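PDB 4TME: ethanolamine utilization protein EutL from Clostridium perfringens E str. JGS1987, which probably builds trimeric tiles of the bacterial ethanolamine-utilization microcompartment shell and binds ethanolamine, which is proposed to control opening of its pore allosterically. Local coordinates for residues L155-A160 / N183-L188; V113-N116 / C122-A125; T47-D52 / L147-A152. One frame throughout, in Å; residues are numbered along the deposited sequence.

Contact 1: L155-A160 / N183-L188. With ETA (ethanolamine), chain K.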
# COMPACT_ATOMS: atom_id res chain seq x y z
N LEU C 155 11.32 -12.21 -2.87
CA LEU C 155 12.02 -13.23 -3.64
C LEU C 155 12.44 -14.40 -2.74
O LEU C 155 12.30 -15.56 -3.13
CB LEU C 155 13.22 -12.62 -4.37
CG LEU C 155 14.07 -13.58 -5.24
CD1 LEU C 155 14.63 -12.84 -6.43
CD2 LEU C 155 15.20 -14.21 -4.46
N GLU C 156 12.95 -14.10 -1.56
CA GLU C 156 13.31 -15.14 -0.60
C GLU C 156 12.11 -16.06 -0.36
O GLU C 156 12.26 -17.30 -0.31
CB GLU C 156 13.77 -14.52 0.74
CG GLU C 156 15.00 -13.65 0.67
CD GLU C 156 14.68 -12.17 0.51
OE1 GLU C 156 13.92 -11.81 -0.41
OE2 GLU C 156 15.20 -11.37 1.32
N ALA C 157 10.95 -15.45 -0.15
CA ALA C 157 9.74 -16.22 0.15
C ALA C 157 9.39 -17.17 -0.99
O ALA C 157 9.04 -18.32 -0.75
CB ALA C 157 8.55 -15.29 0.45
N MET C 158 9.45 -16.71 -2.23
CA MET C 158 9.10 -17.58 -3.36
C MET C 158 10.07 -18.75 -3.50
O MET C 158 9.68 -19.90 -3.70
CB MET C 158 9.05 -16.76 -4.66
CG MET C 158 7.96 -15.66 -4.68
SD MET C 158 6.28 -16.19 -4.32
CE MET C 158 6.06 -17.30 -5.69
N TYR C 159 11.36 -18.46 -3.43
CA TYR C 159 12.40 -19.47 -3.50
C TYR C 159 12.26 -20.48 -2.36
O TYR C 159 12.31 -21.68 -2.57
CB TYR C 159 13.76 -18.78 -3.46
CG TYR C 159 14.96 -19.68 -3.57
CD1 TYR C 159 15.44 -20.07 -4.81
CD2 TYR C 159 15.65 -20.10 -2.44
CE1 TYR C 159 16.55 -20.87 -4.92
CE2 TYR C 159 16.76 -20.90 -2.53
CZ TYR C 159 17.21 -21.28 -3.78
OH TYR C 159 18.32 -22.08 -3.87
N ALA C 160 12.06 -19.96 -1.16
CA ALA C 160 12.05 -20.80 0.03
C ALA C 160 10.75 -21.60 0.17
O ALA C 160 10.75 -22.70 0.71
CB ALA C 160 12.31 -19.93 1.27
N ASN C 183 5.11 -5.54 2.50
CA ASN C 183 6.08 -5.94 1.48
C ASN C 183 6.82 -7.23 1.82
O ASN C 183 8.02 -7.38 1.56
CB ASN C 183 7.07 -4.80 1.21
CG ASN C 183 6.37 -3.57 0.66
OD1 ASN C 183 5.45 -3.70 -0.14
ND2 ASN C 183 6.73 -2.39 1.16
N PHE C 184 6.08 -8.16 2.41
CA PHE C 184 6.52 -9.53 2.62
C PHE C 184 5.65 -10.49 1.80
O PHE C 184 4.80 -10.07 0.99
CB PHE C 184 6.47 -9.88 4.12
CG PHE C 184 7.65 -9.36 4.90
CD1 PHE C 184 7.78 -8.00 5.21
CD2 PHE C 184 8.65 -10.22 5.33
CE1 PHE C 184 8.88 -7.54 5.94
CE2 PHE C 184 9.74 -9.76 6.06
CZ PHE C 184 9.86 -8.41 6.36
N ALA C 185 5.88 -11.79 1.98
CA ALA C 185 5.16 -12.81 1.24
C ALA C 185 5.34 -14.12 1.97
O ALA C 185 6.10 -14.19 2.94
CB ALA C 185 5.69 -12.92 -0.19
N GLY C 186 4.68 -15.17 1.50
CA GLY C 186 4.86 -16.47 2.11
C GLY C 186 3.60 -17.30 2.00
O GLY C 186 2.86 -17.16 1.03
N ALA C 187 3.35 -18.17 2.98
CA ALA C 187 2.21 -19.07 2.89
C ALA C 187 1.93 -19.74 4.22
O ALA C 187 2.77 -19.77 5.11
CB ALA C 187 2.46 -20.15 1.83
N LEU C 188 0.73 -20.29 4.30
CA LEU C 188 0.35 -21.26 5.31
C LEU C 188 0.30 -22.63 4.66
O LEU C 188 -0.45 -22.83 3.68
CB LEU C 188 -1.02 -20.96 5.92
CG LEU C 188 -1.22 -19.58 6.55
CD1 LEU C 188 -2.67 -19.40 7.03
CD2 LEU C 188 -0.24 -19.36 7.69
CA ETA K . 6.75 -9.01 8.63
N ETA K . 5.89 -7.88 8.32
C ETA K . 7.80 -8.62 9.66
O ETA K . 7.23 -8.11 10.84
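Ala157 meets Ala185 and Gly186 in a small, buried helix-on-sheet contact, where the first turns of helix 154-167 lie against the start of strand 185-191. Helix and strand come close enough for the CA atoms of Ala157 and Gly186 to stand 5.3 Å apart. The space is bridged by methyl groups: Ala157 CB sits 3.8 Å from Ala185 CB and 3.7 Å from Ala185 O. No hydrogen bond crosses, so the fit rests on van der Waals contact alone. Ala157 CB also lies 4.0 Å from Gly186 N. With phi at 149°, the backbone at Gly186 would press any CB against the preceding carbonyl oxygen, which by itself calls for glycine. The helix connects strands 146-152 and 171-176, which run parallel with strand 185-191 antiparallel between them, a split beta-alpha-beta unit within the BMC fold; the alanine-glycine surface is where the connecting helix rests on the inserted strand. Just before the strand, Phe184 has its CG anti to the carbonyl carbon (chi1 -80°), and its ring lines both ethanolamine pockets. One ligand lies over one face, its CA above the ring centre at 3.6 Å from the plane, while its N comes within 3.6 Å of Phe184 CD1. The aromatic face offers an apolar surface to the ligand's short carbon chain, and Glu82, Asp44 and Thr182 hydrogen-bond this ligand. Asn183 OD1 is hydrogen-bonded to the backbone N of Tyr69 of a second subunit, which places this end of the strand at a subunit interface.

Contact 2: V113-N116 / C122-A125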
# COMPACT_ATOMS: atom_id res chain seq x y z
N VAL C 113 13.24 -14.19 12.67
CA VAL C 113 14.63 -14.50 12.88
C VAL C 113 15.48 -13.79 11.84
O VAL C 113 15.11 -13.72 10.67
CB VAL C 113 14.87 -16.02 12.78
CG1 VAL C 113 16.36 -16.34 12.89
CG2 VAL C 113 14.08 -16.73 13.88
N SER C 114 16.60 -13.24 12.28
CA SER C 114 17.51 -12.56 11.37
C SER C 114 18.28 -13.54 10.48
O SER C 114 18.74 -14.57 10.95
CB SER C 114 18.51 -11.71 12.15
OG SER C 114 19.48 -11.16 11.25
N ALA C 115 18.46 -13.16 9.21
CA ALA C 115 19.23 -13.97 8.26
C ALA C 115 20.61 -13.38 7.96
O ALA C 115 21.37 -13.97 7.19
CB ALA C 115 18.43 -14.13 6.95
N ASN C 116 20.97 -12.25 8.57
CA ASN C 116 22.27 -11.66 8.27
C ASN C 116 22.79 -10.72 9.35
O ASN C 116 22.16 -10.53 10.40
CB ASN C 116 22.23 -10.94 6.90
CG ASN C 116 21.28 -9.75 6.87
OD1 ASN C 116 20.71 -9.36 7.89
ND2 ASN C 116 21.10 -9.16 5.69
N CYS C 122 15.00 -10.85 7.30
CA CYS C 122 14.45 -11.66 8.37
C CYS C 122 13.28 -12.49 7.88
O CYS C 122 12.67 -12.17 6.84
CB CYS C 122 14.00 -10.78 9.54
SG CYS C 122 12.64 -9.68 9.10
N TYR C 123 12.94 -13.53 8.63
CA TYR C 123 11.89 -14.44 8.21
C TYR C 123 11.20 -15.05 9.42
O TYR C 123 11.71 -15.02 10.54
CB TYR C 123 12.45 -15.57 7.34
CG TYR C 123 13.50 -16.39 8.06
CD1 TYR C 123 14.84 -16.04 8.02
CD2 TYR C 123 13.14 -17.53 8.77
CE1 TYR C 123 15.80 -16.80 8.69
CE2 TYR C 123 14.08 -18.28 9.43
CZ TYR C 123 15.41 -17.91 9.39
OH TYR C 123 16.34 -18.68 10.05
N TYR C 124 10.02 -15.59 9.15
CA TYR C 124 9.19 -16.28 10.14
C TYR C 124 9.00 -17.70 9.65
O TYR C 124 8.62 -17.90 8.50
CB TYR C 124 7.86 -15.58 10.27
CG TYR C 124 6.95 -15.91 11.46
CD1 TYR C 124 7.40 -15.78 12.76
CD2 TYR C 124 5.60 -16.21 11.25
CE1 TYR C 124 6.56 -16.03 13.82
CE2 TYR C 124 4.74 -16.46 12.32
CZ TYR C 124 5.23 -16.35 13.59
OH TYR C 124 4.36 -16.57 14.67
N ALA C 125 9.27 -18.67 10.50
CA ALA C 125 9.09 -20.07 10.15
C ALA C 125 8.55 -20.77 11.39
O ALA C 125 9.29 -21.42 12.13
CB ALA C 125 10.40 -20.68 9.70
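Val113 and Tyr123 pair across the two strands of a beta hairpin, and two backbone hydrogen bonds hold them in antiparallel register. Val113 N donates to Tyr123 O at 2.8 Å in a nearly straight bond (168°); Tyr123 N returns a bond to Val113 O at 3.0 Å. Val113 O also receives a CA-H...O contact from Cys122 CA (3.2 Å), the residue that pairs with Ser114 in the adjoining non-hydrogen-bonded pair. The apolar contacts centre on Tyr123. Its CG stands between the backbone N and the carbonyl carbon (chi1 60°), bringing the ring alongside Val113. A CH-pi contact results, Val113 CB lying 4.2 Å from the centroid of the Tyr123 ring, offset toward the rim. The branched valine thereby covers part of the ring, while Ala115 CB meets the ring edge 4.1 Å from Tyr123 CE1. Where the first strand ends, Ser114 OG accepts from Asn116 N, forming an ST turn, and is also hydrogen-bonded to Asp119. Tyr123 and Ala115 face helix 193-212, whereas Ser114 and Cys122 occupy the other sheet face, where Cys122 touches Phe184; strand 146-152 continues the sheet beyond strand 122-128.

Contact 3: T47-D52 / L147-A152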
# COMPACT_ATOMS: atom_id res chain seq x y z
N THR C 47 1.62 -11.26 15.68
CA THR C 47 0.33 -10.89 16.25
C THR C 47 -0.80 -11.77 15.73
O THR C 47 -1.66 -12.17 16.50
CB THR C 47 0.04 -9.41 15.98
OG1 THR C 47 1.06 -8.65 16.63
CG2 THR C 47 -1.32 -8.98 16.55
N TYR C 48 -0.78 -12.11 14.45
CA TYR C 48 -1.82 -12.99 13.91
C TYR C 48 -1.77 -14.37 14.58
O TYR C 48 -2.82 -15.00 14.86
CB TYR C 48 -1.64 -13.15 12.39
CG TYR C 48 -1.87 -11.85 11.62
CD1 TYR C 48 -2.85 -10.95 12.01
CD2 TYR C 48 -1.05 -11.52 10.56
CE1 TYR C 48 -3.04 -9.74 11.31
CE2 TYR C 48 -1.22 -10.33 9.85
CZ TYR C 48 -2.24 -9.46 10.22
OH TYR C 48 -2.45 -8.28 9.53
N THR C 49 -0.56 -14.86 14.84
CA THR C 49 -0.38 -16.14 15.51
C THR C 49 -0.90 -16.04 16.96
O THR C 49 -1.52 -16.98 17.48
CB THR C 49 1.11 -16.59 15.51
OG1 THR C 49 1.59 -16.58 14.16
CG2 THR C 49 1.28 -18.00 16.06
N ALA C 50 -0.62 -14.90 17.60
CA ALA C 50 -1.07 -14.65 18.97
C ALA C 50 -2.59 -14.56 19.08
O ALA C 50 -3.18 -15.06 20.06
CB ALA C 50 -0.43 -13.40 19.50
N LEU C 51 -3.23 -13.91 18.11
CA LEU C 51 -4.69 -13.81 18.07
C LEU C 51 -5.32 -15.18 17.90
O LEU C 51 -6.36 -15.49 18.49
CB LEU C 51 -5.13 -12.88 16.92
CG LEU C 51 -4.80 -11.40 17.15
CD1 LEU C 51 -4.90 -10.62 15.83
CD2 LEU C 51 -5.71 -10.81 18.22
N ASP C 52 -4.71 -16.03 17.09
CA ASP C 52 -5.17 -17.41 16.98
C ASP C 52 -5.05 -18.14 18.32
O ASP C 52 -5.97 -18.86 18.74
CB ASP C 52 -4.38 -18.15 15.89
CG ASP C 52 -4.92 -19.53 15.64
OD1 ASP C 52 -6.09 -19.62 15.22
OD2 ASP C 52 -4.19 -20.53 15.83
N LEU C 147 -0.04 -26.13 11.29
CA LEU C 147 0.40 -25.33 10.14
C LEU C 147 1.87 -25.01 10.20
O LEU C 147 2.43 -24.88 11.29
CB LEU C 147 -0.35 -23.98 10.05
CG LEU C 147 -1.81 -23.94 9.68
CD1 LEU C 147 -2.31 -22.54 9.84
CD2 LEU C 147 -2.01 -24.45 8.24
N ALA C 148 2.49 -24.85 9.03
CA ALA C 148 3.72 -24.10 8.90
C ALA C 148 3.35 -22.68 8.44
O ALA C 148 2.73 -22.51 7.41
CB ALA C 148 4.66 -24.75 7.90
N TYR C 149 3.70 -21.69 9.24
CA TYR C 149 3.43 -20.28 8.96
C TYR C 149 4.74 -19.66 8.50
O TYR C 149 5.65 -19.46 9.30
CB TYR C 149 2.86 -19.62 10.22
CG TYR C 149 2.23 -18.25 10.06
CD1 TYR C 149 2.59 -17.38 9.04
CD2 TYR C 149 1.27 -17.82 10.97
CE1 TYR C 149 1.99 -16.10 8.93
CE2 TYR C 149 0.69 -16.59 10.88
CZ TYR C 149 1.05 -15.73 9.87
OH TYR C 149 0.46 -14.50 9.80
N LEU C 150 4.86 -19.46 7.18
CA LEU C 150 6.13 -19.13 6.53
C LEU C 150 6.06 -17.72 5.93
O LEU C 150 5.19 -17.46 5.10
CB LEU C 150 6.43 -20.15 5.43
CG LEU C 150 6.37 -21.61 5.87
CD1 LEU C 150 6.67 -22.56 4.71
CD2 LEU C 150 7.31 -21.88 7.04
N VAL C 151 6.95 -16.83 6.37
CA VAL C 151 6.97 -15.46 5.87
C VAL C 151 8.40 -14.99 5.63
O VAL C 151 9.26 -15.21 6.45
CB VAL C 151 6.28 -14.48 6.86
CG1 VAL C 151 6.23 -13.07 6.27
CG2 VAL C 151 4.87 -14.96 7.18
N ALA C 152 8.64 -14.36 4.49
CA ALA C 152 9.93 -13.74 4.21
C ALA C 152 9.75 -12.64 3.18
O ALA C 152 8.66 -12.45 2.66
CB ALA C 152 10.93 -14.80 3.71
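Helix segment 47-52 stands off from strand segment 147-152, with the nearest CA atoms, those of Thr49 and Tyr149, 8.6 Å apart, so long side chains must span the gap. Tyr149 does most of the spanning. Its CG is anti to the backbone N (chi1 -167°), which extends the ring from the strand toward the helix, and the hydroxyl reaches the edge of Tyr48, near CD2 and CB: Tyr149 OH lies 3.4 Å from Tyr48 CD2 and 3.6 Å from Tyr48 CB. The two rings are within about 10° of parallel, yet they do not stack, for the Tyr149 hydroxyl sits near the plane of the Tyr48 ring, at its edge, while Tyr48 CB in turn lies at the edge of the Tyr149 ring. On the neighbouring helix position, Thr49 OG1 slides past the same ring and approaches Tyr149 CE2 obliquely at 3.4 Å.

No hydrogen bond joins the two segments directly, and the buried hydroxyls find partners nearby. Tyr149 OH is hydrogen-bonded to Asp45 OD1, Thr49 OG1 to Asp45 O and to Tyr124 OH, and Tyr48 OH to Ser67 OG. Tyrosine suits position 149 because it combines the length to cross the gap with a polar end for the aspartate. Threonine is short enough to leave the ring its place and can still bond the preceding helical turn.

Asp45 lines both ethanolamine pockets and Val151 one of them, and ethanolamine also touches Tyr48. Tyr149 is therefore a second-shell residue that holds the Asp45 carboxylate, and the whole is a helix-to-sheet junction between the two BMC domains, bordering ethanolamine sites, where substrate binding is thought to regulate the pore.

In the fold
From the N terminus, helix 44-57 supplies the first partner of contact 3, which is completed about a hundred residues later by strand 146-152. Within that long loop, contact 2 closes a short hairpin of strands 112-114 and 122-128. Contact 1 opens only after contact 3 has closed, when helix 154-167 follows directly on strand 146-152 and packs on strand 185-191. No contacts cross. All three reach one antiparallel sheet, in which strands 122-128, 146-152 and 185-191 are successive neighbours: Tyr124 N bonds Val151 O, and Ala185 N bonds Ala152 O. Contact 3 ties the first BMC domain to this sheet, while contact 1 seats a helix on it.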